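Local coordinates for protein ABC-type amino acid transport system, periplasmic component (Caldanaerobacter subterraneus subsp. tengcongensis MB4, PDB 4YMX) that captures amino acids such as arginine as the substrate-binding component of an ABC transporter, probably handing them to its membrane partner for import, at residues K147-Q152 against K162-V167; V129-N134 against M180-G185; S139-L144 against M212-N217; K115-S120 against A223-K228; N71-K76 against D235-V240. All coordinates share one frame; numbering follows the deposited sequence.

Overall arrangement
The five contacts fall into two groups, one in each lobe of a two-lobed binding protein. Both lobes carry a mixed sheet with strand order 2-1-3-n-4, as in type 2 periplasmic binding proteins, and arginine lies between them. Interactions 4 and 5, centres about 15 Å apart, share the first lobe; Ser120 and Val224 of interaction 4 pack on Val237 of interaction 5. Interactions 1, 2 and 3, centres about 11 to 15 Å apart, build the second, where interaction 3 touches both others. Interaction 5 lies about 37 to 38 Å, centre to centre, from these three. Interactions 4 and 5 each join segments from before and after the second lobe, which is inserted between two parts of the first.

Interaction 1. Residues K147-Q152 against K162-V167; sequences KTIAVQ and KKIPNV. With ARG (arginine), chain C.
The flat amide of Gln152 and the guanidinium of the bound arginine meet through one oxygen and one nitrogen rather than by stacking, their planes turned about 36° against each other. NH1 of the arginine gives a hydrogen bond of 2.9 Å to Gln152 OE1, at an angle of about 113° to the CD-OE1 bond. With CG anti to the backbone N (chi1 179°) and an extended chain beyond, the side chain carries this amide well out from the strand end, past Phe88, which touches it. Near the other end of strand 148-152 the contact is apolar. Val167 CG2 lies against Ile149 CG1 at 3.6 Å, the two side chains crossing at about a right angle, and the same methyl approaches Lys147 O at 3.8 Å. Ile164 CD1 adds a looser contact, 4.3 Å from Ile149 CG1. Ile164 and Val167 come together on one side because they bracket a type II turn, closed by Val167 N to Ile164 O at 3.2 Å. The turn completes a beta-alpha-beta crossover: strand 148-152, helix 156-161, then parallel strand 168-172. Gln152 NE2 is bonded to Asn173 O just beyond that last strand, which settles the amide's orientation and presents the oxygen, an acceptor suited to a guanidinium donor, to the ligand.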
# COMPACT_ATOMS: atom_id res chain seq x y z
N LYS A 147 20.22 -7.66 11.12
CA LYS A 147 18.98 -7.64 11.89
C LYS A 147 17.85 -8.41 11.21
O LYS A 147 17.89 -8.67 10.00
CB LYS A 147 18.54 -6.20 12.15
CG LYS A 147 19.53 -5.38 12.97
CD LYS A 147 19.49 -5.77 14.44
CE LYS A 147 20.41 -4.88 15.27
NZ LYS A 147 20.27 -5.16 16.73
N THR A 148 16.85 -8.78 12.00
CA THR A 148 15.66 -9.45 11.49
C THR A 148 14.65 -8.36 11.15
O THR A 148 14.22 -7.60 12.02
CB THR A 148 15.09 -10.44 12.52
OG1 THR A 148 16.07 -11.44 12.79
CG2 THR A 148 13.81 -11.12 11.99
N ILE A 149 14.31 -8.27 9.87
CA ILE A 149 13.47 -7.18 9.37
C ILE A 149 12.19 -7.74 8.77
O ILE A 149 12.23 -8.54 7.83
CB ILE A 149 14.22 -6.37 8.31
CG1 ILE A 149 15.59 -5.93 8.84
CG2 ILE A 149 13.37 -5.18 7.85
CD1 ILE A 149 15.52 -4.99 10.02
N ALA A 150 11.04 -7.34 9.32
CA ALA A 150 9.75 -7.79 8.81
C ALA A 150 9.33 -6.94 7.62
O ALA A 150 9.42 -5.71 7.66
CB ALA A 150 8.68 -7.75 9.89
N VAL A 151 8.90 -7.61 6.55
CA VAL A 151 8.45 -6.96 5.32
C VAL A 151 7.30 -7.72 4.70
O VAL A 151 7.14 -8.93 4.94
CB VAL A 151 9.57 -6.86 4.26
CG1 VAL A 151 10.69 -5.93 4.74
CG2 VAL A 151 10.12 -8.23 3.91
N GLN A 152 6.53 -7.03 3.87
CA GLN A 152 5.42 -7.65 3.17
C GLN A 152 5.91 -8.27 1.86
O GLN A 152 6.59 -7.63 1.05
CB GLN A 152 4.30 -6.63 2.91
CG GLN A 152 3.12 -7.21 2.15
CD GLN A 152 1.91 -6.31 2.22
OE1 GLN A 152 2.00 -5.09 2.01
NE2 GLN A 152 0.77 -6.89 2.55
N LYS A 162 15.90 -6.07 1.33
CA LYS A 162 16.81 -7.08 0.79
C LYS A 162 18.21 -6.54 0.55
O LYS A 162 19.17 -7.32 0.43
CB LYS A 162 16.26 -7.67 -0.51
CG LYS A 162 15.20 -8.73 -0.32
CD LYS A 162 14.70 -9.22 -1.67
CE LYS A 162 13.74 -10.39 -1.53
NZ LYS A 162 13.23 -10.83 -2.86
N LYS A 163 18.34 -5.23 0.47
CA LYS A 163 19.63 -4.60 0.21
C LYS A 163 20.47 -4.39 1.48
O LYS A 163 21.65 -4.05 1.40
CB LYS A 163 19.43 -3.27 -0.53
CG LYS A 163 18.89 -3.48 -1.93
CD LYS A 163 18.76 -2.17 -2.69
CE LYS A 163 17.55 -1.38 -2.21
NZ LYS A 163 17.40 -0.10 -2.95
N ILE A 164 19.85 -4.61 2.64
CA ILE A 164 20.55 -4.46 3.91
C ILE A 164 21.55 -5.60 4.07
O ILE A 164 21.19 -6.76 3.94
CB ILE A 164 19.57 -4.46 5.08
CG1 ILE A 164 18.64 -3.25 5.00
CG2 ILE A 164 20.30 -4.50 6.41
CD1 ILE A 164 17.36 -3.39 5.83
N PRO A 165 22.83 -5.26 4.34
CA PRO A 165 23.85 -6.31 4.48
C PRO A 165 23.50 -7.35 5.55
O PRO A 165 23.14 -6.99 6.68
CB PRO A 165 25.11 -5.53 4.88
CG PRO A 165 24.89 -4.16 4.29
CD PRO A 165 23.40 -3.91 4.43
N ASN A 166 23.58 -8.63 5.18
CA ASN A 166 23.33 -9.75 6.09
C ASN A 166 21.95 -9.71 6.76
O ASN A 166 21.76 -10.25 7.85
CB ASN A 166 24.45 -9.85 7.14
CG ASN A 166 25.80 -10.10 6.50
OD1 ASN A 166 26.71 -9.28 6.62
ND2 ASN A 166 25.92 -11.22 5.81
N VAL A 167 21.00 -9.09 6.07
CA VAL A 167 19.64 -9.00 6.59
C VAL A 167 19.02 -10.39 6.78
O VAL A 167 19.27 -11.32 6.00
CB VAL A 167 18.73 -8.14 5.68
CG1 VAL A 167 18.49 -8.83 4.34
CG2 VAL A 167 17.41 -7.82 6.37
N ARG C . 3.88 0.56 -2.15
CA ARG C . 4.43 -0.79 -1.87
C ARG C . 4.44 -1.64 -3.12
O ARG C . 3.89 -1.24 -4.15
CB ARG C . 3.61 -1.48 -0.77
CG ARG C . 2.12 -1.55 -1.07
CD ARG C . 1.40 -2.47 -0.10
NE ARG C . -0.04 -2.29 -0.18
CZ ARG C . -0.92 -2.96 0.55
NH1 ARG C . -0.53 -3.87 1.42
NH2 ARG C . -2.21 -2.71 0.40
OXT ARG C . 4.99 -2.74 -3.13

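Interaction 2. Residues V129-N134 against M180-G185; sequences VVVVKN and MDLQNG
Val132 and Leu182 mark the closest approach of the backbones, their CA atoms 7.1 Å apart where strand 128-133 passes the last turn of helix 175-183. Leu182 drives its CD2 methyl into the strand: it rests against Val131 CG1 at 3.7 Å and against Val131 O at 3.6 Å. With CG anti to the backbone N (chi1 -174°), the leucine projects squarely from the helix, and its other neighbours, Ile190 and Met207, belong to the strands flanking 128-133 in the same sheet. The helix therefore packs across three strands of the second lobe's core sheet, before ending in a Schellman motif. In that motif Gly185 takes the C-prime place with positive phi (69°), its N bonded to Leu182 O and Arg186 N to Asp181 O. Lys133 reaches over to this helix end. Bends at chi2 (-72°) and chi4 lay its chain alongside the final turn, with CE 3.2 Å from Leu182 O and NZ making a weak hydrogen bond of 3.3 Å to Gln183 O. An ammonium group here would be favoured by the partial negative charge expected at the C-terminus of a helix. A methionine in its place would probably leave Gln183 O without this weak donor and take one positive charge away from the helix end. The amide of Gln183 folds back over the lysine, OE1 lying 3.6 Å from Lys133 CE.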
# COMPACT_ATOMS: atom_id res chain seq x y z
N VAL A 129 9.89 3.93 5.28
CA VAL A 129 10.50 4.22 6.56
C VAL A 129 10.76 2.93 7.32
O VAL A 129 10.36 1.85 6.90
CB VAL A 129 9.63 5.15 7.43
CG1 VAL A 129 9.27 6.44 6.68
CG2 VAL A 129 8.37 4.43 7.92
N VAL A 130 11.43 3.06 8.45
CA VAL A 130 11.68 1.94 9.34
C VAL A 130 10.89 2.15 10.64
O VAL A 130 10.84 3.27 11.16
CB VAL A 130 13.18 1.80 9.63
CG1 VAL A 130 13.43 0.74 10.70
CG2 VAL A 130 13.93 1.45 8.34
N VAL A 131 10.24 1.11 11.12
CA VAL A 131 9.55 1.16 12.41
C VAL A 131 10.29 0.26 13.40
O VAL A 131 10.66 -0.87 13.08
CB VAL A 131 8.08 0.68 12.30
CG1 VAL A 131 7.39 0.79 13.66
CG2 VAL A 131 7.32 1.48 11.25
N VAL A 132 10.52 0.78 14.61
CA VAL A 132 11.18 0.03 15.69
C VAL A 132 10.44 0.32 16.99
O VAL A 132 9.62 1.23 17.05
CB VAL A 132 12.67 0.42 15.84
CG1 VAL A 132 13.45 0.09 14.58
CG2 VAL A 132 12.81 1.90 16.21
N LYS A 133 10.74 -0.45 18.04
CA LYS A 133 10.21 -0.13 19.36
C LYS A 133 10.90 1.11 19.91
O LYS A 133 12.03 1.44 19.50
CB LYS A 133 10.43 -1.29 20.33
CG LYS A 133 9.64 -2.54 20.02
CD LYS A 133 8.17 -2.35 20.33
CE LYS A 133 7.51 -3.64 20.78
NZ LYS A 133 7.91 -4.07 22.14
N ASN A 134 10.24 1.80 20.84
CA ASN A 134 10.80 3.02 21.41
C ASN A 134 12.17 2.83 22.05
O ASN A 134 13.01 3.74 21.99
CB ASN A 134 9.82 3.64 22.42
CG ASN A 134 8.66 4.34 21.74
OD1 ASN A 134 8.74 4.70 20.57
ND2 ASN A 134 7.57 4.52 22.48
N MET A 180 2.52 -7.06 14.58
CA MET A 180 2.45 -8.01 15.68
C MET A 180 3.83 -8.60 15.97
O MET A 180 4.21 -8.77 17.14
CB MET A 180 1.42 -9.11 15.38
CG MET A 180 -0.01 -8.61 15.42
SD MET A 180 -1.17 -9.73 14.58
CE MET A 180 -1.04 -11.18 15.62
N ASP A 181 4.60 -8.87 14.92
CA ASP A 181 5.97 -9.37 15.08
C ASP A 181 6.83 -8.40 15.87
O ASP A 181 7.52 -8.78 16.81
CB ASP A 181 6.63 -9.59 13.72
CG ASP A 181 6.15 -10.83 13.01
OD1 ASP A 181 5.60 -11.74 13.68
OD2 ASP A 181 6.35 -10.90 11.78
N LEU A 182 6.79 -7.13 15.48
CA LEU A 182 7.60 -6.13 16.16
C LEU A 182 7.16 -5.97 17.61
O LEU A 182 8.00 -5.92 18.52
CB LEU A 182 7.56 -4.80 15.41
CG LEU A 182 8.49 -3.71 15.97
CD1 LEU A 182 9.95 -4.14 15.89
CD2 LEU A 182 8.27 -2.39 15.25
N GLN A 183 5.85 -5.94 17.85
CA GLN A 183 5.33 -5.80 19.20
C GLN A 183 5.81 -6.95 20.09
O GLN A 183 6.15 -6.73 21.27
CB GLN A 183 3.80 -5.73 19.19
CG GLN A 183 3.18 -5.51 20.56
CD GLN A 183 3.67 -4.24 21.23
OE1 GLN A 183 3.98 -3.25 20.56
NE2 GLN A 183 3.76 -4.25 22.55
N ASN A 184 5.87 -8.14 19.51
CA ASN A 184 6.23 -9.35 20.25
C ASN A 184 7.71 -9.72 20.22
O ASN A 184 8.10 -10.79 20.67
CB ASN A 184 5.40 -10.54 19.75
CG ASN A 184 3.93 -10.41 20.10
OD1 ASN A 184 3.07 -10.34 19.21
ND2 ASN A 184 3.62 -10.38 21.39
N GLY A 185 8.54 -8.83 19.69
CA GLY A 185 9.97 -9.07 19.61
C GLY A 185 10.41 -10.15 18.64
O GLY A 185 11.51 -10.70 18.77

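Interaction 3. Residues S139-L144 against M212-N217; sequences SKFDDL and MDEINN
Glu214 lays its CB over the face of the Phe141 ring, 3.5 Å from the centroid and only 6° off the ring normal, a CH-pi contact. Phe141 swings out to meet it because CG stands anti to the backbone N (chi1 -172°). The glutamate then runs across the ring at about a right angle, extended beyond CG, and its carboxylate is inclined 41° to the ring plane with OE1 3.4 Å from Phe141 CD2. At the ring's edge, in its plane, sits the CD1 methyl of Ile215, 4.0 Å from Phe141 CE1. Met212 also comes to the edge: SD is 5.5 Å from the ring centroid, giving a Met-aromatic contact with the sulfur beside the ring rather than above it. The methionine chain is fully extended from CG onward, which threads SD past Phe141 CA and carries CE to within 3.6 Å of Lys140 C. Leu144 approaches the same sulfur tip to tip, CD1 to SD 3.8 Å. Behind this apolar patch Asp143 ties up the start of the 3-10 turn: OD2 takes Ser139 N through its anti lone pair and Lys140 N from above the carboxylate plane, while OD1 is in a salt bridge with Lys140 NZ at 3.1 Å. The contact joins the loop after strand 128-133 to the loop after strand 207-210. Met212 and Ile215 rest on Val130 of strand 128-133, and Leu144 continues the core to Ile164, beyond helix 156-161.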
# COMPACT_ATOMS: atom_id res chain seq x y z
N SER A 139 19.31 3.06 15.61
CA SER A 139 19.16 4.51 15.44
C SER A 139 19.34 4.96 14.00
O SER A 139 18.83 6.00 13.59
CB SER A 139 20.20 5.25 16.29
OG SER A 139 20.01 5.03 17.67
N LYS A 140 20.11 4.19 13.24
CA LYS A 140 20.46 4.61 11.90
C LYS A 140 20.57 3.42 10.96
O LYS A 140 20.56 2.27 11.41
CB LYS A 140 21.75 5.42 11.91
CG LYS A 140 22.96 4.65 12.42
CD LYS A 140 24.16 5.59 12.58
CE LYS A 140 25.39 4.83 13.03
NZ LYS A 140 25.19 4.15 14.34
N PHE A 141 20.70 3.73 9.68
CA PHE A 141 20.69 2.72 8.63
C PHE A 141 21.74 1.63 8.82
O PHE A 141 21.45 0.44 8.64
CB PHE A 141 20.82 3.39 7.26
CG PHE A 141 20.62 2.45 6.10
CD1 PHE A 141 19.36 1.96 5.79
CD2 PHE A 141 21.70 2.06 5.32
CE1 PHE A 141 19.18 1.10 4.71
CE2 PHE A 141 21.53 1.21 4.24
CZ PHE A 141 20.26 0.73 3.94
N ASP A 142 22.95 2.02 9.22
CA ASP A 142 24.02 1.05 9.44
C ASP A 142 23.65 0.02 10.51
O ASP A 142 24.11 -1.12 10.45
CB ASP A 142 25.31 1.78 9.83
CG ASP A 142 26.54 0.91 9.69
OD1 ASP A 142 27.17 0.60 10.72
OD2 ASP A 142 26.85 0.53 8.55
N ASP A 143 22.81 0.42 11.46
CA ASP A 143 22.41 -0.48 12.55
C ASP A 143 21.50 -1.61 12.10
O ASP A 143 21.25 -2.53 12.86
CB ASP A 143 21.72 0.30 13.67
CG ASP A 143 22.56 1.43 14.23
OD1 ASP A 143 23.79 1.45 14.04
OD2 ASP A 143 21.97 2.31 14.89
N LEU A 144 20.98 -1.53 10.88
CA LEU A 144 20.10 -2.57 10.36
C LEU A 144 20.83 -3.82 9.93
O LEU A 144 20.21 -4.87 9.72
CB LEU A 144 19.26 -2.05 9.19
CG LEU A 144 18.32 -0.89 9.52
CD1 LEU A 144 17.65 -0.40 8.25
CD2 LEU A 144 17.27 -1.31 10.56
N MET A 212 15.01 7.08 7.61
CA MET A 212 16.36 6.83 7.12
C MET A 212 16.42 7.09 5.63
O MET A 212 15.66 6.49 4.88
CB MET A 212 16.75 5.39 7.40
CG MET A 212 16.60 4.98 8.84
SD MET A 212 17.20 3.30 9.06
CE MET A 212 17.00 3.09 10.82
N ASP A 213 17.32 7.97 5.21
CA ASP A 213 17.46 8.30 3.79
C ASP A 213 17.60 7.03 2.94
O ASP A 213 16.91 6.85 1.94
CB ASP A 213 18.68 9.18 3.55
CG ASP A 213 18.46 10.63 3.95
OD1 ASP A 213 17.33 10.99 4.35
OD2 ASP A 213 19.43 11.42 3.84
N GLU A 214 18.46 6.14 3.38
CA GLU A 214 18.89 5.05 2.51
C GLU A 214 17.85 3.95 2.30
O GLU A 214 17.92 3.21 1.32
CB GLU A 214 20.21 4.47 3.00
CG GLU A 214 21.38 5.43 2.81
CD GLU A 214 22.66 4.91 3.43
OE1 GLU A 214 22.88 5.22 4.61
OE2 GLU A 214 23.42 4.19 2.73
N ILE A 215 16.87 3.84 3.20
CA ILE A 215 15.87 2.80 3.04
C ILE A 215 14.88 3.18 1.94
O ILE A 215 14.18 2.32 1.41
CB ILE A 215 15.12 2.50 4.36
CG1 ILE A 215 14.43 1.13 4.30
CG2 ILE A 215 14.10 3.58 4.67
CD1 ILE A 215 15.39 -0.05 4.34
N ASN A 216 14.84 4.46 1.58
CA ASN A 216 13.88 4.95 0.60
C ASN A 216 14.42 4.92 -0.84
O ASN A 216 13.82 5.51 -1.75
CB ASN A 216 13.42 6.36 0.98
CG ASN A 216 12.16 6.78 0.26
OD1 ASN A 216 11.22 5.99 0.10
ND2 ASN A 216 12.13 8.04 -0.21
N ASN A 217 15.51 4.20 -1.07
CA ASN A 217 16.11 4.13 -2.40
C ASN A 217 15.44 3.09 -3.31
O ASN A 217 16.09 2.22 -3.90
CB ASN A 217 17.62 3.88 -2.33
CG ASN A 217 18.39 5.06 -1.75
OD1 ASN A 217 17.86 6.16 -1.62
ND2 ASN A 217 19.64 4.82 -1.40

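Interaction 4. Residues K115-S120 against A223-K228; sequences KSVDFS and AVAVAK
Ser120 turns OG between its backbone N and carbonyl carbon (chi1 74°), and from there the hydroxyl oxygen accepts Val224 N at 2.8 Å. The serine's own N bonds to Val224 O, also at 2.8 Å, so one residue holds both polar groups of Val224, its side chain standing in for a main-chain acceptor. Farther along, Asp118 and Val226 form an antiparallel hydrogen-bonded pair, N to O at 2.9 Å in each direction. Phe119 and Ala225 are the non-hydrogen-bonded pair between these rungs; Phe119 CE1 lies 3.6 Å from Ala225 CB, with Ala223 CB near CD1. These are neighbouring strands of the first lobe's mixed sheet, with 117-124 outermost and N-to-C directions 147° apart. The side of Phe119 faces Met107 and Arg113 of the arginine pocket, while Ser120 and Val224 pack on helix 231-247. At the solvent-facing end Lys228, bent at chi2 and chi3, curls across the Asp118 carboxylate; NZ forms a long salt bridge of 3.5 Å to OD1. Each has another mate: Asp118 OD2 takes Gly229 N, and Lys228 NZ gives to Lys114 O. Beside Val117, a water bridges Ser116 O and Lys228 N, accepting from that nitrogen at 2.8 Å.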
# COMPACT_ATOMS: atom_id res chain seq x y z
N LYS A 115 6.17 -4.62 -16.83
CA LYS A 115 6.33 -5.68 -17.82
C LYS A 115 5.10 -6.58 -17.83
O LYS A 115 4.81 -7.24 -18.83
CB LYS A 115 7.56 -6.53 -17.52
CG LYS A 115 8.87 -5.76 -17.46
CD LYS A 115 10.02 -6.69 -17.07
CE LYS A 115 11.36 -6.04 -17.32
NZ LYS A 115 12.48 -6.94 -16.91
N SER A 116 4.38 -6.61 -16.71
CA SER A 116 3.28 -7.56 -16.51
C SER A 116 1.89 -6.94 -16.58
O SER A 116 0.95 -7.56 -17.08
CB SER A 116 3.45 -8.29 -15.18
OG SER A 116 4.64 -9.06 -15.17
N VAL A 117 1.75 -5.73 -16.03
CA VAL A 117 0.47 -5.03 -16.00
C VAL A 117 0.68 -3.57 -16.41
O VAL A 117 1.81 -3.10 -16.53
CB VAL A 117 -0.19 -5.09 -14.60
CG1 VAL A 117 -0.45 -6.54 -14.19
CG2 VAL A 117 0.67 -4.37 -13.55
N ASP A 118 -0.42 -2.85 -16.65
CA ASP A 118 -0.33 -1.43 -17.00
C ASP A 118 -0.75 -0.56 -15.82
O ASP A 118 -1.66 -0.91 -15.07
CB ASP A 118 -1.23 -1.12 -18.21
CG ASP A 118 -0.70 -1.70 -19.50
OD1 ASP A 118 0.52 -1.94 -19.60
OD2 ASP A 118 -1.51 -1.90 -20.42
N PHE A 119 -0.09 0.58 -15.67
CA PHE A 119 -0.38 1.48 -14.56
C PHE A 119 -0.91 2.83 -15.00
O PHE A 119 -0.51 3.39 -16.04
CB PHE A 119 0.87 1.71 -13.70
CG PHE A 119 1.24 0.54 -12.86
CD1 PHE A 119 0.68 0.36 -11.60
CD2 PHE A 119 2.15 -0.40 -13.32
CE1 PHE A 119 1.03 -0.73 -10.81
CE2 PHE A 119 2.51 -1.49 -12.54
CZ PHE A 119 1.94 -1.66 -11.28
N SER A 120 -1.82 3.36 -14.19
CA SER A 120 -2.30 4.72 -14.35
C SER A 120 -1.22 5.72 -13.99
O SER A 120 -0.14 5.37 -13.51
CB SER A 120 -3.50 4.94 -13.44
OG SER A 120 -3.07 5.05 -12.08
N ALA A 223 -0.16 4.00 -7.89
CA ALA A 223 -0.93 4.11 -9.13
C ALA A 223 -1.91 2.95 -9.21
O ALA A 223 -1.75 1.96 -8.51
CB ALA A 223 -0.01 4.12 -10.34
N VAL A 224 -2.91 3.08 -10.07
CA VAL A 224 -3.88 2.01 -10.30
C VAL A 224 -3.32 1.05 -11.34
O VAL A 224 -2.76 1.49 -12.35
CB VAL A 224 -5.23 2.57 -10.79
CG1 VAL A 224 -6.19 1.44 -11.13
CG2 VAL A 224 -5.84 3.48 -9.74
N ALA A 225 -3.45 -0.25 -11.09
CA ALA A 225 -3.04 -1.25 -12.07
C ALA A 225 -4.22 -1.88 -12.78
O ALA A 225 -5.28 -2.15 -12.18
CB ALA A 225 -2.18 -2.34 -11.43
N VAL A 226 -4.08 -2.06 -14.09
CA VAL A 226 -5.04 -2.82 -14.89
C VAL A 226 -4.28 -3.87 -15.69
O VAL A 226 -3.06 -3.81 -15.82
CB VAL A 226 -5.90 -1.94 -15.85
CG1 VAL A 226 -6.69 -0.89 -15.07
CG2 VAL A 226 -5.02 -1.28 -16.93
N ALA A 227 -5.01 -4.83 -16.25
CA ALA A 227 -4.38 -5.87 -17.04
C ALA A 227 -3.67 -5.28 -18.26
O ALA A 227 -4.10 -4.26 -18.81
CB ALA A 227 -5.40 -6.89 -17.48
N LYS A 228 -2.59 -5.92 -18.65
CA LYS A 228 -1.83 -5.51 -19.82
C LYS A 228 -2.73 -5.39 -21.05
O LYS A 228 -3.42 -6.35 -21.42
CB LYS A 228 -0.71 -6.52 -20.10
CG LYS A 228 0.16 -6.15 -21.28
CD LYS A 228 0.95 -4.88 -21.02
CE LYS A 228 2.08 -5.10 -20.02
NZ LYS A 228 3.17 -4.11 -20.23
O HOH W 1 -1.88 -8.27 -17.21
O HOH W 2 3.03 -1.22 -18.72

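Interaction 5. Residues N71-K76 against D235-V240; sequences NAIAKK and DVVNEV
Two helices of the first lobe, 65-77 and 231-247, pack against each other here, with Val240 of one inserted among Ala72, Ile73 and Lys76 of the other. Their axes come within 9.6 Å, and the N-to-C directions differ by 116°, so the helices meet steeply over a short patch. Both valine methyls are used. CG1, anti to the backbone N (chi1 168°), touches Ala72 CB at 3.8 Å and Ile73 CG1 at 3.9 Å, while CG2 presses on Lys76 CB at 3.6 Å. Ile73 crosses Val240 at about a right angle, and its CD1 goes on to Val237 CG2 at 3.9 Å, the deeper end of the patch. Around this patch the fold is that of an alpha/beta lobe: Ala74 on helix 65-77 rests on Leu81 of strand 80-85, and Val237 rests on Ser120 of strand 117-124. Those are the outermost strands of a single mixed sheet, which the helix pair thus spans. An alanine in place of Ile73 would probably open a gap between the two helices, leaving Val237 without its apolar partner on this helix and Val240 covered on fewer sides. Toward solvent, Lys76 contributes its aliphatic part. Its chain runs antiparallel alongside that of Val240, and a bend at chi2 (62°) turns it beside Val236, CG to CG1 4.0 Å. The ammonium stops short of Glu239, NZ to OE1 being 5.0 Å, a distance at which there is probably a mild attraction but no salt bridge.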
# COMPACT_ATOMS: atom_id res chain seq x y z
N ASN A 71 -14.45 4.02 -5.96
CA ASN A 71 -15.85 4.36 -6.12
C ASN A 71 -16.07 5.48 -7.14
O ASN A 71 -17.08 5.48 -7.84
CB ASN A 71 -16.52 4.64 -4.78
CG ASN A 71 -17.02 3.37 -4.13
OD1 ASN A 71 -17.92 2.72 -4.65
ND2 ASN A 71 -16.44 3.02 -3.00
N ALA A 72 -15.10 6.39 -7.26
CA ALA A 72 -15.19 7.42 -8.29
C ALA A 72 -15.10 6.79 -9.67
O ALA A 72 -15.80 7.20 -10.61
CB ALA A 72 -14.10 8.48 -8.10
N ILE A 73 -14.25 5.78 -9.81
CA ILE A 73 -14.10 5.07 -11.08
C ILE A 73 -15.39 4.31 -11.40
O ILE A 73 -15.88 4.37 -12.54
CB ILE A 73 -12.90 4.11 -11.03
CG1 ILE A 73 -11.58 4.89 -10.96
CG2 ILE A 73 -12.92 3.14 -12.23
CD1 ILE A 73 -10.38 4.04 -10.55
N ALA A 74 -15.93 3.60 -10.41
CA ALA A 74 -17.16 2.84 -10.62
C ALA A 74 -18.30 3.76 -11.02
O ALA A 74 -19.11 3.40 -11.88
CB ALA A 74 -17.52 2.07 -9.37
N LYS A 75 -18.36 4.95 -10.42
CA LYS A 75 -19.42 5.90 -10.74
C LYS A 75 -19.31 6.47 -12.15
O LYS A 75 -20.33 6.64 -12.84
CB LYS A 75 -19.50 7.00 -9.68
CG LYS A 75 -20.13 6.51 -8.39
CD LYS A 75 -20.61 7.66 -7.51
CE LYS A 75 -21.00 7.16 -6.13
NZ LYS A 75 -20.07 7.70 -5.09
N LYS A 76 -18.09 6.75 -12.59
CA LYS A 76 -17.85 7.17 -13.97
C LYS A 76 -18.32 6.11 -14.96
O LYS A 76 -18.92 6.41 -16.00
CB LYS A 76 -16.37 7.47 -14.19
CG LYS A 76 -16.02 8.01 -15.57
CD LYS A 76 -16.70 9.34 -15.86
CE LYS A 76 -16.12 9.97 -17.12
NZ LYS A 76 -16.70 11.30 -17.42
N ASP A 235 -7.76 4.21 -19.67
CA ASP A 235 -8.07 5.58 -20.06
C ASP A 235 -9.11 6.20 -19.14
O ASP A 235 -8.97 7.37 -18.73
CB ASP A 235 -8.53 5.65 -21.52
CG ASP A 235 -7.38 5.53 -22.50
OD1 ASP A 235 -6.20 5.64 -22.09
OD2 ASP A 235 -7.66 5.33 -23.71
N VAL A 236 -10.14 5.43 -18.79
CA VAL A 236 -11.14 5.89 -17.83
C VAL A 236 -10.51 6.18 -16.47
O VAL A 236 -10.80 7.21 -15.85
CB VAL A 236 -12.31 4.89 -17.68
CG1 VAL A 236 -13.21 5.30 -16.53
CG2 VAL A 236 -13.11 4.80 -18.99
N VAL A 237 -9.64 5.29 -16.00
CA VAL A 237 -8.99 5.49 -14.71
C VAL A 237 -8.17 6.78 -14.72
O VAL A 237 -8.26 7.59 -13.78
CB VAL A 237 -8.10 4.28 -14.31
CG1 VAL A 237 -7.25 4.61 -13.08
CG2 VAL A 237 -8.97 3.07 -14.03
N ASN A 238 -7.41 7.00 -15.75
CA ASN A 238 -6.62 8.20 -15.85
C ASN A 238 -7.46 9.44 -15.93
O ASN A 238 -7.12 10.40 -15.34
CB ASN A 238 -5.65 8.14 -17.03
CG ASN A 238 -4.41 7.38 -16.72
OD1 ASN A 238 -3.99 7.29 -15.60
ND2 ASN A 238 -3.81 6.87 -17.73
N GLU A 239 -8.57 9.37 -16.65
CA GLU A 239 -9.51 10.49 -16.70
C GLU A 239 -10.10 10.80 -15.33
O GLU A 239 -10.24 11.96 -14.95
CB GLU A 239 -10.63 10.21 -17.71
CG GLU A 239 -10.20 10.20 -19.18
CD GLU A 239 -11.33 9.79 -20.12
OE1 GLU A 239 -12.51 10.06 -19.80
OE2 GLU A 239 -11.03 9.19 -21.17
N VAL A 240 -10.46 9.76 -14.58
CA VAL A 240 -11.07 9.95 -13.27
C VAL A 240 -10.07 10.56 -12.28
O VAL A 240 -10.41 11.47 -11.54
CB VAL A 240 -11.65 8.63 -12.71
CG1 VAL A 240 -12.00 8.76 -11.24
CG2 VAL A 240 -12.86 8.21 -13.54